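PDB 3MD1: nuclear and cytoplasmic polyadenylated RNA-binding protein PUB1 from Saccharomyces cerevisiae, which binds polyadenylated RNA with a preference for poly(U), and may accompany mRNA from nucleus to cytoplasm, here represented by its second RRM domain. Local coordinates for residues T17-F25 with A59-N69. Numbering follows the deposited sequence.
Sequences TLRNAFKDF and AMDSMQGQDLN
Met63, in the last turn of helix 53-63, packs against both Phe22 and Phe25, the latter in the turn that follows helix 15-22. Its CG lies 3.6 Å from Phe22 CE2 and equally far from Phe25 CZ, so one methylene touches both rings. The chain then bends twice (chi2 -64°, chi3 -86°), which carries Met63 CE back over a face of the Phe22 ring. This methyl also lies 3.4 Å from Ala21 O. The sulfur makes two unlike Met-aromatic contacts: SD stands at the edge of Phe25, 4.9 Å from its centroid, but above the face of Phe22 at the longer distance of 5.3 Å. One turn earlier, Ala59 CB sits over a face of Phe25, 4.1 Å from the ring centroid, in a CH-pi contact, while Ser62 OG, on an exposed residue, lies near the ring plane at its edge. Beneath this tight end Phe22 reaches Val48, and Phe25 and Ala59 both meet Phe50, tying the helices to strand 45-50.

Packing thins toward strand 67-68, where Asn69 is exposed to solvent and Thr17 and Leu68 are only partly buried. Leu68 CD1 comes only to 4.4 Å from Ala21 CB and 4.0 Å from Thr17 CG2. Thr17 turns this methyl inward, CG2 anti to its backbone N, and its hydroxyl bonds Asp14 instead; the Asn69 amide merely brushes the methyl, its ND2 bonding Asn12. This mostly apolar contact joins helix 15-22 to helix 53-63 and the short edge strand 67-68 on one face of the antiparallel sheet, within the beta-alpha-beta-beta-alpha-beta sandwich of an RNA recognition motif.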
ATOM      1  N   THR A  17      -2.572   6.696   7.961  1.00 13.51           N
ATOM      2  CA  THR A  17      -3.427   5.511   8.004  1.00 13.61           C
ATOM      3  C   THR A  17      -2.780   4.306   7.308  1.00 13.60           C
ATOM      4  O   THR A  17      -2.734   3.199   7.862  1.00 13.17           O
ATOM      5  CB  THR A  17      -4.843   5.826   7.435  1.00 13.48           C
ATOM      6  OG1 THR A  17      -5.440   6.880   8.213  1.00 14.50           O
ATOM      7  CG2 THR A  17      -5.743   4.588   7.500  1.00 13.86           C
ATOM      8  N   LEU A  18      -2.255   4.530   6.106  1.00 13.60           N
ATOM      9  CA  LEU A  18      -1.606   3.460   5.352  1.00 13.34           C
ATOM     10  C   LEU A  18      -0.371   2.925   6.086  1.00 14.13           C
ATOM     11  O   LEU A  18      -0.217   1.715   6.253  1.00 14.21           O
ATOM     12  CB  LEU A  18      -1.257   3.914   3.932  1.00 13.32           C
ATOM     13  CG  LEU A  18      -0.505   2.863   3.106  1.00 11.78           C
ATOM     14  CD1 LEU A  18      -1.377   1.630   2.790  1.00 12.70           C
ATOM     15  CD2 LEU A  18       0.079   3.484   1.844  1.00 10.99           C
ATOM     16  N   ARG A  19       0.485   3.833   6.557  1.00 14.56           N
ATOM     17  CA  ARG A  19       1.695   3.439   7.298  1.00 15.34           C
ATOM     18  C   ARG A  19       1.388   2.636   8.548  1.00 15.76           C
ATOM     19  O   ARG A  19       2.046   1.630   8.809  1.00 15.97           O
ATOM     20  CB  ARG A  19       2.530   4.660   7.658  1.00 15.38           C
ATOM     21  CG  ARG A  19       3.245   5.243   6.470  1.00 15.81           C
ATOM     22  CD  ARG A  19       3.565   6.689   6.699  1.00 15.31           C
ATOM     23  NE  ARG A  19       4.163   7.269   5.506  1.00 16.28           N
ATOM     24  CZ  ARG A  19       4.418   8.560   5.336  1.00 15.27           C
ATOM     25  NH1 ARG A  19       4.114   9.436   6.290  1.00 15.60           N
ATOM     26  NH2 ARG A  19       4.970   8.972   4.201  1.00 14.52           N
ATOM     27  N   ASN A  20       0.370   3.062   9.292  1.00 16.15           N
ATOM     28  CA  ASN A  20      -0.052   2.365  10.512  1.00 16.80           C
ATOM     29  C   ASN A  20      -0.475   0.917  10.245  1.00 16.22           C
ATOM     30  O   ASN A  20      -0.320   0.048  11.113  1.00 16.50           O
ATOM     31  CB  ASN A  20      -1.187   3.119  11.209  1.00 16.89           C
ATOM     32  CG  ASN A  20      -0.698   4.301  12.045  1.00 18.88           C
ATOM     33  OD1 ASN A  20       0.506   4.506  12.235  1.00 20.89           O
ATOM     34  ND2 ASN A  20      -1.642   5.085  12.552  1.00 20.07           N
ATOM     35  N   ALA A  21      -1.000   0.665   9.041  1.00 15.92           N
ATOM     36  CA  ALA A  21      -1.465  -0.669   8.659  1.00 15.24           C
ATOM     37  C   ALA A  21      -0.313  -1.620   8.336  1.00 14.97           C
ATOM     38  O   ALA A  21      -0.475  -2.838   8.451  1.00 15.77           O
ATOM     39  CB  ALA A  21      -2.436  -0.581   7.497  1.00 15.70           C
ATOM     40  N   PHE A  22       0.850  -1.076   7.969  1.00 14.07           N
ATOM     41  CA  PHE A  22       2.002  -1.910   7.571  1.00 14.07           C
ATOM     42  C   PHE A  22       3.292  -1.769   8.390  1.00 14.77           C
ATOM     43  O   PHE A  22       4.196  -2.598   8.237  1.00 13.98           O
ATOM     44  CB  PHE A  22       2.313  -1.710   6.078  1.00 13.87           C
ATOM     45  CG  PHE A  22       1.249  -2.251   5.158  1.00 12.11           C
ATOM     46  CD1 PHE A  22       0.152  -1.465   4.808  1.00 11.26           C
ATOM     47  CD2 PHE A  22       1.349  -3.545   4.635  1.00 10.37           C
ATOM     48  CE1 PHE A  22      -0.841  -1.953   3.951  1.00  9.45           C
ATOM     49  CE2 PHE A  22       0.362  -4.047   3.789  1.00 10.25           C
ATOM     50  CZ  PHE A  22      -0.739  -3.243   3.437  1.00  9.49           C
ATOM     51  N   LYS A  23       3.355  -0.715   9.219  1.00 15.02           N
ATOM     52  CA  LYS A  23       4.519  -0.291  10.033  1.00 16.95           C
ATOM     53  C   LYS A  23       5.304  -1.418  10.712  1.00 16.83           C
ATOM     54  O   LYS A  23       6.540  -1.386  10.787  1.00 17.32           O
ATOM     55  CB  LYS A  23       4.042   0.654  11.156  1.00 17.27           C
ATOM     56  CG  LYS A  23       4.286   2.128  10.940  1.00 19.71           C
ATOM     57  CD  LYS A  23       4.613   2.842  12.255  1.00 21.20           C
ATOM     58  CE  LYS A  23       3.384   3.372  13.000  1.00 22.37           C
ATOM     59  NZ  LYS A  23       2.634   2.320  13.740  1.00 22.17           N
ATOM     60  N   ASP A  24       4.581  -2.402  11.226  1.00 17.28           N
ATOM     61  CA  ASP A  24       5.184  -3.399  12.103  1.00 17.32           C
ATOM     62  C   ASP A  24       5.590  -4.707  11.426  1.00 16.97           C
ATOM     63  O   ASP A  24       6.120  -5.614  12.068  1.00 16.97           O
ATOM     64  CB  ASP A  24       4.275  -3.645  13.306  1.00 17.92           C
ATOM     65  CG  ASP A  24       4.058  -2.388  14.137  1.00 19.06           C
ATOM     66  OD1 ASP A  24       5.054  -1.714  14.489  1.00 20.69           O
ATOM     67  OD2 ASP A  24       2.890  -2.066  14.436  1.00 20.01           O
ATOM     68  N   PHE A  25       5.359  -4.809  10.124  1.00 16.52           N
ATOM     69  CA  PHE A  25       5.783  -5.990   9.398  1.00 16.15           C
ATOM     70  C   PHE A  25       7.295  -6.024   9.260  1.00 16.91           C
ATOM     71  O   PHE A  25       7.911  -4.973   9.031  1.00 17.02           O
ATOM     72  CB  PHE A  25       5.120  -6.043   8.026  1.00 15.87           C
ATOM     73  CG  PHE A  25       3.697  -6.503   8.077  1.00 14.48           C
ATOM     74  CD1 PHE A  25       3.396  -7.858   8.128  1.00 14.19           C
ATOM     75  CD2 PHE A  25       2.648  -5.585   8.074  1.00 13.76           C
ATOM     76  CE1 PHE A  25       2.072  -8.291   8.195  1.00 13.51           C
ATOM     77  CE2 PHE A  25       1.323  -6.018   8.118  1.00 13.08           C
ATOM     78  CZ  PHE A  25       1.038  -7.378   8.189  1.00 12.86           C
ATOM     79  N   ALA A  59       3.995  -9.943   3.885  1.00  6.73           N
ATOM     80  CA  ALA A  59       3.126  -8.836   4.281  1.00  6.80           C
ATOM     81  C   ALA A  59       1.956  -8.736   3.311  1.00  6.30           C
ATOM     82  O   ALA A  59       0.799  -8.558   3.707  1.00  5.43           O
ATOM     83  CB  ALA A  59       3.896  -7.548   4.329  1.00  7.02           C
ATOM     84  N   MET A  60       2.266  -8.859   2.026  1.00  5.47           N
ATOM     85  CA  MET A  60       1.233  -8.908   1.001  1.00  5.39           C
ATOM     86  C   MET A  60       0.217 -10.006   1.303  1.00  5.75           C
ATOM     87  O   MET A  60      -0.988  -9.769   1.279  1.00  5.45           O
ATOM     88  CB  MET A  60       1.855  -9.134  -0.373  1.00  5.66           C
ATOM     89  CG  MET A  60       0.848  -9.503  -1.443  1.00  5.68           C
ATOM     90  SD  MET A  60       1.411  -9.242  -3.144  1.00  6.36           S
ATOM     91  CE  MET A  60       3.062  -9.970  -3.116  1.00  8.85           C
ATOM     92  N   ASP A  61       0.708 -11.213   1.578  1.00  6.56           N
ATOM     93  CA  ASP A  61      -0.191 -12.348   1.742  1.00  6.84           C
ATOM     94  C   ASP A  61      -1.007 -12.216   3.027  1.00  6.55           C
ATOM     95  O   ASP A  61      -2.197 -12.513   3.061  1.00  6.39           O
ATOM     96  CB  ASP A  61       0.578 -13.686   1.650  1.00  7.14           C
ATOM     97  CG  ASP A  61       1.162 -13.921   0.251  1.00  8.68           C
ATOM     98  OD1 ASP A  61       0.556 -13.449  -0.743  1.00  8.77           O
ATOM     99  OD2 ASP A  61       2.235 -14.571   0.137  1.00 10.09           O
ATOM    100  N   SER A  62      -0.357 -11.700   4.055  1.00  5.86           N
ATOM    101  CA  SER A  62      -0.993 -11.445   5.331  1.00  5.86           C
ATOM    102  C   SER A  62      -2.147 -10.443   5.249  1.00  6.11           C
ATOM    103  O   SER A  62      -3.177 -10.621   5.901  1.00  7.47           O
ATOM    104  CB  SER A  62       0.078 -10.910   6.279  1.00  6.52           C
ATOM    105  OG  SER A  62      -0.266 -11.137   7.608  1.00  3.78           O
ATOM    106  N   MET A  63      -1.971  -9.404   4.438  1.00  6.57           N
ATOM    107  CA  MET A  63      -2.922  -8.293   4.322  1.00  5.71           C
ATOM    108  C   MET A  63      -3.872  -8.367   3.126  1.00  5.75           C
ATOM    109  O   MET A  63      -4.789  -7.552   3.008  1.00  5.23           O
ATOM    110  CB  MET A  63      -2.170  -6.947   4.294  1.00  5.26           C
ATOM    111  CG  MET A  63      -1.385  -6.664   5.568  1.00  6.41           C
ATOM    112  SD  MET A  63      -2.433  -6.474   7.033  1.00  7.92           S
ATOM    113  CE  MET A  63      -2.824  -4.724   6.896  1.00  9.50           C
ATOM    114  N   GLN A  64      -3.634  -9.317   2.219  1.00  6.90           N
ATOM    115  CA  GLN A  64      -4.443  -9.443   1.008  1.00  6.55           C
ATOM    116  C   GLN A  64      -5.933  -9.551   1.340  1.00  7.16           C
ATOM    117  O   GLN A  64      -6.353 -10.445   2.097  1.00  7.57           O
ATOM    118  CB  GLN A  64      -4.008 -10.677   0.207  1.00  6.59           C
ATOM    119  CG  GLN A  64      -4.626 -10.783  -1.181  1.00  6.89           C
ATOM    120  CD  GLN A  64      -4.103  -9.711  -2.103  1.00  5.70           C
ATOM    121  OE1 GLN A  64      -3.034  -9.854  -2.706  1.00 10.18           O
ATOM    122  NE2 GLN A  64      -4.832  -8.634  -2.193  1.00  5.79           N
ATOM    123  N   GLY A  65      -6.720  -8.625   0.792  1.00  7.41           N
ATOM    124  CA  GLY A  65      -8.165  -8.620   0.977  1.00  8.76           C
ATOM    125  C   GLY A  65      -8.665  -8.290   2.368  1.00  9.70           C
ATOM    126  O   GLY A  65      -9.864  -8.404   2.631  1.00  9.58           O
ATOM    127  N   GLN A  66      -7.753  -7.908   3.262  1.00  9.93           N
ATOM    128  CA  GLN A  66      -8.143  -7.498   4.608  1.00 10.24           C
ATOM    129  C   GLN A  66      -8.679  -6.082   4.529  1.00 11.23           C
ATOM    130  O   GLN A  66      -8.260  -5.304   3.677  1.00 10.72           O
ATOM    131  CB  GLN A  66      -6.967  -7.600   5.588  1.00 10.60           C
ATOM    132  CG  GLN A  66      -6.303  -8.984   5.625  1.00  8.92           C
ATOM    133  CD  GLN A  66      -7.131 -10.068   6.305  1.00 10.19           C
ATOM    134  OE1 GLN A  66      -6.745 -11.245   6.302  1.00 11.11           O
ATOM    135  NE2 GLN A  66      -8.263  -9.684   6.882  1.00  6.62           N
ATOM    136  N   ASP A  67      -9.633  -5.755   5.392  1.00 12.51           N
ATOM    137  CA  ASP A  67     -10.268  -4.430   5.348  1.00 13.59           C
ATOM    138  C   ASP A  67      -9.464  -3.319   6.011  1.00 13.71           C
ATOM    139  O   ASP A  67      -8.941  -3.475   7.113  1.00 14.91           O
ATOM    140  CB  ASP A  67     -11.678  -4.483   5.948  1.00 14.50           C
ATOM    141  CG  ASP A  67     -12.735  -4.932   4.943  1.00 15.84           C
ATOM    142  OD1 ASP A  67     -12.381  -5.282   3.794  1.00 19.29           O
ATOM    143  OD2 ASP A  67     -13.922  -4.928   5.302  1.00 19.82           O
ATOM    144  N   LEU A  68      -9.384  -2.188   5.319  1.00 13.09           N
ATOM    145  CA  LEU A  68      -8.863  -0.957   5.887  1.00 13.26           C
ATOM    146  C   LEU A  68      -9.893   0.121   5.603  1.00 13.24           C
ATOM    147  O   LEU A  68     -10.265   0.330   4.453  1.00 14.01           O
ATOM    148  CB  LEU A  68      -7.524  -0.593   5.244  1.00 12.44           C
ATOM    149  CG  LEU A  68      -6.919   0.742   5.701  1.00 12.55           C
ATOM    150  CD1 LEU A  68      -6.592   0.724   7.198  1.00 13.14           C
ATOM    151  CD2 LEU A  68      -5.689   1.042   4.849  1.00 11.37           C
ATOM    152  N   ASN A  69     -10.368   0.794   6.660  1.00 14.08           N
ATOM    153  CA  ASN A  69     -11.420   1.801   6.511  1.00 13.98           C
ATOM    154  C   ASN A  69     -12.565   1.311   5.613  1.00 13.55           C
ATOM    155  O   ASN A  69     -13.053   2.039   4.754  1.00 14.34           O
ATOM    156  CB  ASN A  69     -10.846   3.136   6.008  1.00 13.82           C
ATOM    157  CG  ASN A  69      -9.977   3.837   7.046  1.00 13.84           C
ATOM    158  OD1 ASN A  69      -9.626   3.263   8.080  1.00 15.90           O
ATOM    159  ND2 ASN A  69      -9.639   5.094   6.778  1.00 14.10           N
TER